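Local structure of HpcH/HpaI aldolase (Desulfitobacterium hafniense, 3QZ6) at residues 41-46 and 56-61; 79-84 and 108-113; 143-148 and 230-235; 157-162 and 201-206; 213-216 and 221-224. The protein belongs to the HpcH/HpaI aldolase/citrate lyase family and folds as a closed barrel of eight parallel strands surrounded by helices. All coordinates share one frame; numbering follows the deposited sequence.

Contact 1: residues 41-46 and 56-61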
# COMPACT_ATOMS: atom_id res chain seq x y z
N PHE A 41 10.67 4.01 -9.29
CA PHE A 41 10.01 2.74 -9.02
C PHE A 41 9.62 2.12 -10.33
O PHE A 41 9.59 2.79 -11.37
CB PHE A 41 8.79 2.91 -8.09
CG PHE A 41 7.72 3.80 -8.64
CD1 PHE A 41 6.70 3.28 -9.43
CD2 PHE A 41 7.72 5.16 -8.36
CE1 PHE A 41 5.70 4.10 -9.93
CE2 PHE A 41 6.73 5.99 -8.86
CZ PHE A 41 5.71 5.47 -9.63
N ILE A 42 9.34 0.82 -10.30
CA ILE A 42 9.08 0.11 -11.53
C ILE A 42 7.69 -0.47 -11.48
O ILE A 42 7.37 -1.27 -10.60
CB ILE A 42 10.10 -1.03 -11.75
CG1 ILE A 42 11.53 -0.50 -11.60
CG2 ILE A 42 9.88 -1.69 -13.12
CD1 ILE A 42 12.60 -1.47 -12.11
N VAL A 43 6.85 -0.05 -12.42
CA VAL A 43 5.49 -0.56 -12.48
C VAL A 43 5.54 -1.94 -13.12
O VAL A 43 6.09 -2.10 -14.22
CB VAL A 43 4.57 0.37 -13.29
CG1 VAL A 43 3.15 -0.22 -13.35
CG2 VAL A 43 4.56 1.78 -12.66
N ASP A 44 4.97 -2.94 -12.45
CA ASP A 44 5.01 -4.31 -12.97
C ASP A 44 3.86 -4.60 -13.93
O ASP A 44 2.80 -5.07 -13.51
CB ASP A 44 4.99 -5.32 -11.83
CG ASP A 44 5.53 -6.68 -12.25
OD1 ASP A 44 5.64 -6.91 -13.47
OD2 ASP A 44 5.83 -7.52 -11.37
N CYS A 45 4.04 -4.34 -15.22
CA CYS A 45 3.01 -4.66 -16.21
C CYS A 45 3.18 -6.07 -16.76
O CYS A 45 2.41 -6.52 -17.59
CB CYS A 45 3.01 -3.67 -17.38
SG CYS A 45 2.25 -2.09 -16.99
N GLU A 46 4.22 -6.76 -16.31
CA GLU A 46 4.39 -8.15 -16.71
C GLU A 46 3.51 -9.06 -15.86
O GLU A 46 2.88 -9.98 -16.38
CB GLU A 46 5.86 -8.57 -16.59
CG GLU A 46 6.09 -10.03 -16.94
CD GLU A 46 7.56 -10.42 -16.87
OE1 GLU A 46 8.30 -9.78 -16.09
OE2 GLU A 46 7.96 -11.35 -17.59
N ASN A 56 -0.28 6.77 -16.50
CA ASN A 56 -0.34 8.22 -16.74
C ASN A 56 -0.57 8.95 -15.41
O ASN A 56 0.10 9.93 -15.11
CB ASN A 56 -1.46 8.53 -17.74
CG ASN A 56 -1.43 9.99 -18.24
OD1 ASN A 56 -0.81 10.88 -17.64
ND2 ASN A 56 -2.12 10.22 -19.33
N HIS A 57 -1.52 8.47 -14.61
CA HIS A 57 -1.78 9.11 -13.31
C HIS A 57 -0.55 9.11 -12.41
O HIS A 57 -0.24 10.11 -11.75
CB HIS A 57 -2.97 8.46 -12.59
CG HIS A 57 -4.29 8.76 -13.23
ND1 HIS A 57 -5.45 8.07 -12.93
CD2 HIS A 57 -4.64 9.67 -14.17
CE1 HIS A 57 -6.44 8.55 -13.65
NE2 HIS A 57 -5.98 9.52 -14.42
N LEU A 58 0.16 7.98 -12.38
CA LEU A 58 1.37 7.89 -11.59
C LEU A 58 2.41 8.89 -12.11
O LEU A 58 3.03 9.63 -11.35
CB LEU A 58 1.94 6.47 -11.61
CG LEU A 58 1.12 5.38 -10.90
CD1 LEU A 58 1.54 3.97 -11.32
CD2 LEU A 58 1.19 5.51 -9.38
N VAL A 59 2.59 8.91 -13.43
CA VAL A 59 3.59 9.77 -14.05
C VAL A 59 3.29 11.26 -13.81
O VAL A 59 4.19 12.05 -13.55
CB VAL A 59 3.70 9.48 -15.56
CG1 VAL A 59 4.42 10.62 -16.29
CG2 VAL A 59 4.39 8.15 -15.79
N SER A 60 2.02 11.63 -13.90
CA SER A 60 1.63 13.02 -13.69
C SER A 60 2.07 13.57 -12.33
O SER A 60 2.44 14.74 -12.21
CB SER A 60 0.12 13.17 -13.85
OG SER A 60 -0.22 12.99 -15.22
N VAL A 61 2.01 12.72 -11.32
CA VAL A 61 2.46 13.11 -9.99
C VAL A 61 3.99 13.03 -9.91
O VAL A 61 4.63 13.91 -9.34
CB VAL A 61 1.82 12.22 -8.90
CG1 VAL A 61 2.39 12.57 -7.53
CG2 VAL A 61 0.27 12.37 -8.92
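Leu58 points from helix 52-65 at strand 40-44 and meets two of its side chains, Val43 and Phe41, in a small buried apolar contact. Leu58 and Val43 come tip to tip: methyl CD1 of Leu58 stands 4.0 Å from CG2 of Val43. The valine presents this branch because CG1 lies anti to the backbone N (chi1 179°), which puts CG2 on the side of its own N. Phe41, two residues earlier and on the same side of the strand, takes the leucine at its ring edge, with CZ 4.4 Å from CB of Leu58, near the ring plane. The backbones stay well apart, the CA atoms of Val43 and Leu58 being 9.4 Å from each other, and the side chains fill the interval. Strand and helix are the first two elements of a beta-alpha-beta unit of the TIM barrel that strand 68-72 completes. Around them, Leu21 of strand 16-21 touches both Phe41 and Leu58, and Val69 lies against Phe41 and Val43. With carbon atoms alone meeting, and at ordinary van der Waals spacing, the strand and its helix are joined here by dispersion and the exclusion of water, without a directional bond to fix their angle.

Contact 2: residues 79-84 and 108-113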
# COMPACT_ATOMS: atom_id res chain seq x y z
N ALA A 79 3.17 -0.80 -29.36
CA ALA A 79 2.08 -0.43 -28.46
C ALA A 79 2.59 -0.14 -27.05
O ALA A 79 2.20 0.84 -26.43
CB ALA A 79 1.01 -1.52 -28.43
N HIS A 80 3.49 -0.99 -26.54
CA HIS A 80 4.01 -0.74 -25.19
C HIS A 80 5.05 0.37 -25.18
O HIS A 80 4.95 1.31 -24.39
CB HIS A 80 4.61 -2.01 -24.59
CG HIS A 80 3.57 -3.02 -24.21
ND1 HIS A 80 3.03 -3.91 -25.12
CD2 HIS A 80 2.93 -3.24 -23.04
CE1 HIS A 80 2.13 -4.66 -24.51
NE2 HIS A 80 2.04 -4.28 -23.25
N VAL A 81 6.04 0.27 -26.06
CA VAL A 81 7.17 1.18 -25.98
C VAL A 81 6.81 2.61 -26.36
O VAL A 81 7.13 3.55 -25.63
CB VAL A 81 8.35 0.67 -26.83
CG1 VAL A 81 9.46 1.72 -26.86
CG2 VAL A 81 8.87 -0.66 -26.25
N GLN A 82 6.15 2.78 -27.50
CA GLN A 82 5.81 4.12 -27.96
C GLN A 82 4.89 4.82 -26.96
O GLN A 82 5.14 5.96 -26.55
CB GLN A 82 5.14 4.07 -29.34
CG GLN A 82 4.69 5.42 -29.86
CD GLN A 82 5.83 6.21 -30.48
OE1 GLN A 82 6.63 5.65 -31.23
NE2 GLN A 82 5.92 7.49 -30.17
N ARG A 83 3.81 4.16 -26.56
CA ARG A 83 2.82 4.81 -25.70
C ARG A 83 3.39 5.16 -24.33
O ARG A 83 3.14 6.24 -23.80
CB ARG A 83 1.57 3.95 -25.53
CG ARG A 83 0.84 3.63 -26.85
CD ARG A 83 -0.43 2.81 -26.57
NE ARG A 83 -1.48 3.66 -26.00
CZ ARG A 83 -2.71 3.24 -25.70
NH1 ARG A 83 -3.03 1.96 -25.88
NH2 ARG A 83 -3.60 4.10 -25.21
N LEU A 84 4.14 4.23 -23.74
CA LEU A 84 4.59 4.45 -22.37
C LEU A 84 5.63 5.57 -22.31
O LEU A 84 5.64 6.34 -21.37
CB LEU A 84 5.12 3.16 -21.73
CG LEU A 84 4.02 2.13 -21.42
CD1 LEU A 84 4.62 0.79 -21.02
CD2 LEU A 84 3.05 2.65 -20.34
N ARG A 108 15.24 0.33 -31.12
CA ARG A 108 14.62 0.86 -32.33
C ARG A 108 13.28 1.55 -32.03
O ARG A 108 12.95 2.59 -32.60
CB ARG A 108 14.39 -0.24 -33.37
CG ARG A 108 13.87 0.28 -34.73
CD ARG A 108 13.54 -0.85 -35.71
NE ARG A 108 12.41 -1.68 -35.26
CZ ARG A 108 11.13 -1.36 -35.44
NH1 ARG A 108 10.78 -0.24 -36.06
NH2 ARG A 108 10.18 -2.18 -35.01
N LEU A 109 12.50 0.96 -31.13
CA LEU A 109 11.19 1.50 -30.81
C LEU A 109 11.26 2.69 -29.87
O LEU A 109 10.37 3.54 -29.86
CB LEU A 109 10.31 0.42 -30.19
CG LEU A 109 9.89 -0.73 -31.11
CD1 LEU A 109 9.26 -1.85 -30.30
CD2 LEU A 109 8.93 -0.24 -32.20
N ALA A 110 12.34 2.76 -29.10
CA ALA A 110 12.44 3.70 -27.99
C ALA A 110 13.15 5.01 -28.34
O ALA A 110 13.00 6.00 -27.63
CB ALA A 110 13.15 3.04 -26.81
N LYS A 111 13.93 4.99 -29.41
CA LYS A 111 14.76 6.15 -29.77
C LYS A 111 14.23 6.85 -31.01
O LYS A 111 13.84 6.20 -31.98
CB LYS A 111 16.21 5.72 -30.03
CG LYS A 111 16.94 5.19 -28.83
CD LYS A 111 17.19 6.27 -27.80
CE LYS A 111 17.64 5.68 -26.47
NZ LYS A 111 19.10 5.51 -26.40
N TYR A 112 14.24 8.18 -30.99
CA TYR A 112 13.91 8.98 -32.16
C TYR A 112 15.00 8.84 -33.21
O TYR A 112 16.14 8.53 -32.88
CB TYR A 112 13.81 10.46 -31.78
CG TYR A 112 12.66 10.80 -30.87
CD1 TYR A 112 11.35 10.52 -31.24
CD2 TYR A 112 12.88 11.41 -29.64
CE1 TYR A 112 10.28 10.85 -30.41
CE2 TYR A 112 11.81 11.74 -28.80
CZ TYR A 112 10.52 11.45 -29.19
OH TYR A 112 9.46 11.78 -28.37
N PRO A 113 14.66 9.08 -34.49
CA PRO A 113 15.73 9.07 -35.49
C PRO A 113 16.86 10.03 -35.09
O PRO A 113 16.58 11.05 -34.46
CB PRO A 113 15.03 9.58 -36.75
CG PRO A 113 13.58 9.13 -36.56
CD PRO A 113 13.34 9.33 -35.08
O HOH W 1 8.08 3.28 -31.32
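Leu109 and Ala110, at the end of helix 100-110, receive Val81 of helix 78-87, so that two of the helices on the outside of the TIM barrel pack against each other. Leu109 comes first along the chain and is met at its root: its CB lies 3.7 Å from CG1 of Val81, and the same methyl sits 3.6 Å from the carbonyl O of Leu109. Ala110 follows, with its CB 3.9 Å from that CG1. This valine branch does most of the touching, against side chain and backbone of the last helical turn. With chi1 at 173°, CG1 is anti to the valine's own N, the placement that carries this methyl to the neighbouring helix. The helices are close at this point, the CA atoms of Val81 and Ala110 being 6.2 Å apart. At Lys111 the chain leaves helical geometry, and Tyr112 turns to pack on Val137 and Arg140 of helix 133-141. Toward the barrel, Val81 also touches Phe92 of strand 91-94. The polar part of the contact runs through Gln82, whose NE2 is hydrogen-bonded to Asp86 and to the backbone O of Gly119, two bonds that hold the amide in place. A water bridges the helices, donating one hydrogen bond to Gln82 OE1 at 2.8 Å and the other to Leu109 O at 2.7 Å.

Contact 3: residues 143-148 and 230-235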
# COMPACT_ATOMS: atom_id res chain seq x y z
N GLU A 143 18.30 10.60 -22.67
CA GLU A 143 17.72 10.45 -21.33
C GLU A 143 16.82 9.22 -21.14
O GLU A 143 16.56 8.80 -20.01
CB GLU A 143 16.96 11.73 -20.95
CG GLU A 143 17.86 12.97 -20.92
CD GLU A 143 17.06 14.26 -20.85
OE1 GLU A 143 16.03 14.36 -21.56
OE2 GLU A 143 17.45 15.16 -20.09
N ILE A 144 16.34 8.66 -22.25
CA ILE A 144 15.56 7.41 -22.22
C ILE A 144 16.40 6.29 -21.61
O ILE A 144 17.56 6.12 -21.95
CB ILE A 144 15.18 6.99 -23.65
CG1 ILE A 144 14.31 8.06 -24.28
CG2 ILE A 144 14.45 5.65 -23.64
CD1 ILE A 144 13.18 8.49 -23.42
N PHE A 145 15.79 5.50 -20.72
CA PHE A 145 16.52 4.49 -19.96
C PHE A 145 16.09 3.08 -20.35
O PHE A 145 14.92 2.74 -20.25
CB PHE A 145 16.30 4.70 -18.45
CG PHE A 145 17.04 3.73 -17.58
CD1 PHE A 145 18.40 3.89 -17.35
CD2 PHE A 145 16.39 2.65 -17.01
CE1 PHE A 145 19.09 2.99 -16.55
CE2 PHE A 145 17.08 1.75 -16.21
CZ PHE A 145 18.43 1.92 -15.98
N ILE A 146 17.04 2.26 -20.81
CA ILE A 146 16.72 0.89 -21.20
C ILE A 146 17.52 -0.09 -20.35
O ILE A 146 18.75 -0.03 -20.34
CB ILE A 146 17.09 0.60 -22.67
CG1 ILE A 146 16.37 1.57 -23.62
CG2 ILE A 146 16.77 -0.85 -23.03
CD1 ILE A 146 14.89 1.64 -23.39
N MSE A 147 16.84 -0.99 -19.65
CA MSE A 147 17.55 -1.93 -18.79
C MSE A 147 17.18 -3.36 -19.12
O MSE A 147 16.00 -3.69 -19.20
CB MSE A 147 17.25 -1.62 -17.31
CG MSE A 147 17.91 -2.59 -16.34
SE MSE A 147 17.93 -1.90 -14.51
CE MSE A 147 16.01 -1.99 -14.16
N ALA A 148 18.19 -4.21 -19.33
CA ALA A 148 17.94 -5.62 -19.64
C ALA A 148 17.86 -6.45 -18.36
O ALA A 148 18.74 -6.38 -17.51
CB ALA A 148 19.03 -6.17 -20.56
N ALA A 230 27.48 -1.57 -8.37
CA ALA A 230 26.13 -1.49 -8.91
C ALA A 230 25.49 -0.15 -8.56
O ALA A 230 25.42 0.20 -7.38
CB ALA A 230 25.30 -2.63 -8.36
N GLN A 231 25.02 0.59 -9.56
CA GLN A 231 24.34 1.86 -9.30
C GLN A 231 22.82 1.74 -9.26
O GLN A 231 22.14 2.54 -8.59
CB GLN A 231 24.72 2.91 -10.35
CG GLN A 231 26.18 3.29 -10.41
CD GLN A 231 26.44 4.25 -11.56
OE1 GLN A 231 26.96 3.86 -12.60
NE2 GLN A 231 26.05 5.52 -11.38
N MSE A 232 22.27 0.77 -9.99
CA MSE A 232 20.81 0.59 -10.03
C MSE A 232 20.37 -0.38 -8.95
O MSE A 232 20.41 -1.59 -9.14
CB MSE A 232 20.35 0.10 -11.40
CG MSE A 232 20.22 1.18 -12.45
SE MSE A 232 18.77 2.46 -12.06
CE MSE A 232 17.22 1.30 -12.33
N LEU A 233 19.93 0.15 -7.81
CA LEU A 233 19.58 -0.69 -6.68
C LEU A 233 18.07 -0.79 -6.57
O LEU A 233 17.39 0.22 -6.40
CB LEU A 233 20.17 -0.12 -5.39
CG LEU A 233 21.66 0.21 -5.50
CD1 LEU A 233 22.16 0.91 -4.23
CD2 LEU A 233 22.47 -1.05 -5.78
N LEU A 234 17.56 -2.02 -6.67
CA LEU A 234 16.12 -2.27 -6.67
C LEU A 234 15.76 -3.17 -5.49
O LEU A 234 16.15 -4.33 -5.45
CB LEU A 234 15.74 -2.98 -7.98
CG LEU A 234 14.24 -3.24 -8.17
CD1 LEU A 234 13.49 -1.92 -8.18
CD2 LEU A 234 13.98 -4.01 -9.47
N TRP A 235 15.02 -2.63 -4.53
CA TRP A 235 14.76 -3.35 -3.29
C TRP A 235 13.27 -3.55 -3.02
O TRP A 235 12.51 -2.58 -2.96
CB TRP A 235 15.41 -2.63 -2.09
CG TRP A 235 14.90 -3.14 -0.77
CD1 TRP A 235 15.17 -4.35 -0.21
CD2 TRP A 235 14.03 -2.45 0.13
NE1 TRP A 235 14.51 -4.47 0.99
CE2 TRP A 235 13.81 -3.31 1.22
CE3 TRP A 235 13.43 -1.20 0.13
CZ2 TRP A 235 12.99 -2.95 2.29
CZ3 TRP A 235 12.62 -0.85 1.19
CH2 TRP A 235 12.42 -1.72 2.26
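The ring of Phe145 is approached obliquely by Met232, a selenomethionine. Atom SE of Met232 lies 4.8 Å from the ring centroid, 46° off the ring normal, a Met-aromatic contact with selenium in the place of sulfur. The methyl CE of Met232 reaches the far end of the ring, 3.9 Å from CZ of Phe145 and equally close to CE2. The two side chains arrive from opposite directions. Phe145 extends with CG anti to its backbone N (chi1 -178°), whereas the Met232 chain folds at chi2 and chi3, bringing its methyl round to the ring.

The same methyl also serves Met147, likewise a selenomethionine: SE of Met147 is 3.9 Å from CE of Met232, and the two terminal methyls, CE of Met147 and CE of Met232, are 4.0 Å apart. Met232 is therefore shared by two residues spaced two apart on strand 145-150, which point to the same side of it. Tyr40 and Val210 also touch Met232, while Ala170 packs on both Phe145 and Met147, so the cluster is walled by side chains from further strands. All three residues are buried, and their contacts are apolar. Strands 145-150 and 232-237 are not neighbours in the sheet; the CA atoms of Met147 and Met232 are 9.7 Å apart, and only side chains span the distance. Inward residues meeting across the middle of a closed parallel sheet in this way form the hydrophobic core of a TIM barrel.

Contact 4: residues 157-162 and 201-206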
# COMPACT_ATOMS: atom_id res chain seq x y z
N GLU A 157 25.32 -16.87 -20.75
CA GLU A 157 26.35 -17.35 -21.67
C GLU A 157 26.55 -16.40 -22.84
O GLU A 157 27.66 -16.26 -23.35
CB GLU A 157 25.98 -18.74 -22.20
CG GLU A 157 25.98 -19.83 -21.15
CD GLU A 157 25.41 -21.14 -21.68
OE1 GLU A 157 25.43 -22.14 -20.93
OE2 GLU A 157 24.93 -21.15 -22.84
N ASP A 158 25.48 -15.73 -23.26
CA ASP A 158 25.55 -14.86 -24.42
C ASP A 158 25.55 -13.39 -24.02
O ASP A 158 25.21 -12.51 -24.81
CB ASP A 158 24.38 -15.15 -25.37
CG ASP A 158 24.59 -14.55 -26.74
OD1 ASP A 158 25.76 -14.38 -27.15
OD2 ASP A 158 23.58 -14.25 -27.42
N ILE A 159 25.96 -13.12 -22.79
CA ILE A 159 25.76 -11.80 -22.19
C ILE A 159 26.50 -10.66 -22.92
O ILE A 159 25.98 -9.56 -23.04
CB ILE A 159 26.09 -11.79 -20.67
CG1 ILE A 159 25.64 -10.47 -20.03
CG2 ILE A 159 27.57 -12.09 -20.43
CD1 ILE A 159 24.13 -10.25 -20.10
N ASP A 160 27.70 -10.92 -23.41
CA ASP A 160 28.45 -9.85 -24.07
C ASP A 160 27.72 -9.34 -25.31
O ASP A 160 27.67 -8.14 -25.57
CB ASP A 160 29.86 -10.31 -24.43
CG ASP A 160 30.78 -10.33 -23.23
OD1 ASP A 160 31.27 -9.25 -22.85
OD2 ASP A 160 30.98 -11.42 -22.66
N SER A 161 27.14 -10.27 -26.07
CA SER A 161 26.36 -9.91 -27.24
C SER A 161 25.13 -9.09 -26.85
O SER A 161 24.78 -8.10 -27.50
CB SER A 161 25.93 -11.19 -27.97
OG SER A 161 25.19 -10.88 -29.13
N ILE A 162 24.48 -9.48 -25.77
CA ILE A 162 23.29 -8.74 -25.35
C ILE A 162 23.64 -7.32 -24.92
O ILE A 162 23.00 -6.36 -25.34
CB ILE A 162 22.54 -9.49 -24.24
CG1 ILE A 162 21.99 -10.81 -24.80
CG2 ILE A 162 21.42 -8.61 -23.65
CD1 ILE A 162 21.47 -11.79 -23.76
N TYR A 201 28.14 -9.23 -14.46
CA TYR A 201 28.80 -7.99 -14.05
C TYR A 201 30.13 -7.77 -14.81
O TYR A 201 30.44 -6.65 -15.22
CB TYR A 201 29.02 -7.98 -12.54
CG TYR A 201 27.82 -7.50 -11.73
CD1 TYR A 201 26.59 -7.26 -12.33
CD2 TYR A 201 27.93 -7.26 -10.37
CE1 TYR A 201 25.50 -6.80 -11.59
CE2 TYR A 201 26.86 -6.82 -9.62
CZ TYR A 201 25.64 -6.60 -10.23
OH TYR A 201 24.59 -6.15 -9.46
N ARG A 202 30.90 -8.83 -15.00
CA ARG A 202 32.14 -8.70 -15.77
C ARG A 202 31.86 -8.24 -17.20
O ARG A 202 32.58 -7.40 -17.74
CB ARG A 202 32.92 -10.00 -15.77
CG ARG A 202 33.61 -10.29 -14.45
CD ARG A 202 34.38 -11.59 -14.52
NE ARG A 202 34.05 -12.46 -13.40
CZ ARG A 202 33.58 -13.69 -13.53
NH1 ARG A 202 33.42 -14.20 -14.74
NH2 ARG A 202 33.29 -14.42 -12.46
N ALA A 203 30.81 -8.78 -17.81
CA ALA A 203 30.43 -8.35 -19.15
C ALA A 203 29.95 -6.90 -19.16
O ALA A 203 30.27 -6.13 -20.07
CB ALA A 203 29.37 -9.28 -19.75
N ALA A 204 29.18 -6.52 -18.14
CA ALA A 204 28.72 -5.15 -18.04
C ALA A 204 29.92 -4.19 -17.98
O ALA A 204 29.94 -3.14 -18.64
CB ALA A 204 27.83 -4.97 -16.80
N ASP A 205 30.94 -4.56 -17.20
CA ASP A 205 32.15 -3.76 -17.11
C ASP A 205 32.83 -3.63 -18.48
O ASP A 205 33.22 -2.54 -18.88
CB ASP A 205 33.12 -4.35 -16.08
CG ASP A 205 32.59 -4.23 -14.66
OD1 ASP A 205 31.73 -3.35 -14.42
OD2 ASP A 205 33.02 -5.01 -13.78
N ARG A 206 32.96 -4.75 -19.18
CA ARG A 206 33.57 -4.74 -20.52
C ARG A 206 32.81 -3.86 -21.51
O ARG A 206 33.42 -3.21 -22.36
CB ARG A 206 33.67 -6.16 -21.08
CG ARG A 206 34.73 -7.02 -20.41
CD ARG A 206 34.97 -8.30 -21.20
NE ARG A 206 33.82 -9.20 -21.17
CZ ARG A 206 33.65 -10.16 -20.26
NH1 ARG A 206 34.56 -10.34 -19.31
NH2 ARG A 206 32.58 -10.94 -20.30
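The side chain of Arg206 runs roughly perpendicular to that of Asp160, and the pair joins two outer helices of the TIM barrel, 159-163 and 191-207, by a salt bridge. Arg206 grips the carboxylate side-on, through NE and NH2. Its NE donates to OD1 of Asp160 at 3.1 Å, nearly straight at 160°, and NH2 donates to OD2 of Asp160 at 2.9 Å; a longer, weak bond also runs from NH2 to OD1. The guanidinium and carboxylate planes are 33° apart, so the pairing is twisted: OD1 lies almost in the guanidinium plane, whereas OD2 is tilted from it, and that oxygen uses its syn lone pair. A bend at chi3 (-68°) folds the arginine back over its own helix, where one guanidinium face lies above the carbonyl O of Arg202 and the backbone N of Ala203. Asp160 OD1 has a further partner in Gln207 NE2, so this oxygen is held from more than one residue of the same helix. The bridge lies at the more exposed side of a buried apolar contact between Ile159 and Ala203. Here the backbones come close, with the CA atoms of Asp160 and Ala203 5.5 Å apart, a spacing that the small alanine permits. Packing is tight at this point: the branch methyl CG2 of Ile159 lies 3.4 Å from CB of Ala203, closer than two carbons normally pack.

Contact 5: residues 213-216 and 221-224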
# COMPACT_ATOMS: atom_id res chain seq x y z
N PHE A 213 20.89 -4.45 -9.39
CA PHE A 213 20.68 -5.64 -8.56
C PHE A 213 19.33 -5.57 -7.87
O PHE A 213 18.95 -4.52 -7.35
CB PHE A 213 21.78 -5.76 -7.51
CG PHE A 213 21.81 -7.10 -6.82
CD1 PHE A 213 22.49 -8.17 -7.38
CD2 PHE A 213 21.17 -7.28 -5.60
CE1 PHE A 213 22.52 -9.41 -6.75
CE2 PHE A 213 21.20 -8.52 -4.96
CZ PHE A 213 21.89 -9.59 -5.53
N PHE A 214 18.63 -6.69 -7.86
CA PHE A 214 17.37 -6.78 -7.13
C PHE A 214 17.47 -7.69 -5.93
O PHE A 214 17.90 -8.84 -6.05
CB PHE A 214 16.26 -7.33 -8.03
CG PHE A 214 14.97 -7.58 -7.29
CD1 PHE A 214 14.19 -6.52 -6.83
CD2 PHE A 214 14.54 -8.88 -7.04
CE1 PHE A 214 12.99 -6.75 -6.15
CE2 PHE A 214 13.35 -9.12 -6.36
CZ PHE A 214 12.57 -8.05 -5.92
N THR A 215 17.04 -7.19 -4.78
CA THR A 215 16.88 -8.06 -3.62
C THR A 215 15.45 -7.95 -3.10
O THR A 215 14.90 -6.85 -2.97
CB THR A 215 17.95 -7.80 -2.55
OG1 THR A 215 17.91 -8.86 -1.58
CG2 THR A 215 17.71 -6.47 -1.86
N ALA A 216 14.84 -9.10 -2.83
CA ALA A 216 13.39 -9.18 -2.66
C ALA A 216 12.92 -8.84 -1.26
O ALA A 216 11.79 -8.39 -1.07
CB ALA A 216 12.89 -10.56 -3.07
N LYS A 221 21.13 -7.13 2.23
CA LYS A 221 21.71 -7.97 1.18
C LYS A 221 22.13 -7.16 -0.04
O LYS A 221 22.78 -7.69 -0.95
CB LYS A 221 20.73 -9.07 0.74
CG LYS A 221 20.10 -9.83 1.89
CD LYS A 221 21.08 -10.78 2.55
CE LYS A 221 21.32 -12.01 1.69
NZ LYS A 221 22.36 -12.89 2.30
N MSE A 222 21.76 -5.88 -0.08
CA MSE A 222 22.18 -5.03 -1.19
C MSE A 222 23.68 -4.70 -1.10
O MSE A 222 24.27 -4.24 -2.07
CB MSE A 222 21.37 -3.73 -1.24
CG MSE A 222 21.54 -2.96 -2.54
SE MSE A 222 20.51 -3.72 -4.04
CE MSE A 222 18.79 -3.36 -3.21
N GLY A 223 24.28 -4.94 0.06
CA GLY A 223 25.69 -4.66 0.26
C GLY A 223 26.55 -5.32 -0.80
O GLY A 223 27.50 -4.72 -1.31
N TRP A 224 26.20 -6.56 -1.14
CA TRP A 224 26.94 -7.33 -2.13
C TRP A 224 27.05 -6.58 -3.46
O TRP A 224 28.12 -6.54 -4.07
CB TRP A 224 26.25 -8.68 -2.37
CG TRP A 224 27.02 -9.60 -3.27
CD1 TRP A 224 27.95 -10.54 -2.90
CD2 TRP A 224 26.92 -9.68 -4.70
NE1 TRP A 224 28.43 -11.19 -4.01
CE2 TRP A 224 27.82 -10.68 -5.13
CE3 TRP A 224 26.17 -9.00 -5.66
CZ2 TRP A 224 27.98 -11.02 -6.47
CZ3 TRP A 224 26.33 -9.34 -7.00
CH2 TRP A 224 27.23 -10.34 -7.39
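The contact closes the first step of a beta-alpha-beta unit of the TIM barrel, where strand 210-215 leads through a short connection into helix 223-227 before the chain returns as strand 232-237. Phe213 has partners on two sides. Met222, a selenomethionine, brings SE to the edge of the phenyl ring, 3.9 Å from CD2 of Phe213, in a Met-aromatic contact; SE also sits 3.7 Å from the carbonyl O of Phe213. The side chains run antiparallel, one alongside the other. On the CD1-CE1 side comes Trp224, whose CZ3 is 3.8 Å from CE1 of Phe213. The Phe213 ring and the six-membered ring of the tryptophan have their centroids 5.5 Å apart and their planes at 41°, an oblique pairing. Tyr197 of helix 191-207 adds an edge-to-face partner for Phe213, and Tyr194 of the same helix does so for Trp224. Met222 also packs on Leu256 of the second subunit, so this corner of the barrel extends to the dimer interface. Two residues beyond Phe213, Thr215 faces the same segment with both its branches. OG1, placed anti to the backbone N by chi1 of -168°, lies 3.7 Å from CB of Lys221. The threonine methyl meets the end of the bent selenomethionine chain, CG2 of Thr215 lying 3.6 Å from CE of Met222.

In the fold
From the N terminus, contact 1 closes a short loop between strand 40-44 and the helix after it, and contact 2 then joins two successive outer helices. Contact 3 closes the longest loop, bringing strand 145-150 to strand 232-237 across the barrel; contacts 4 and 5 both fall within that loop, one after the other. None of the loops cross. Ile42 of contact 1 reaches Leu234 and Met147 in the core, while Ala110 of contact 2 packs on Ile146. Tyr201 links contact 4 to Phe213 and Trp224 of contact 5. Strand 232-237 of contact 3 lies beside strand 210-215 of contact 5, and both contacts touch the second subunit.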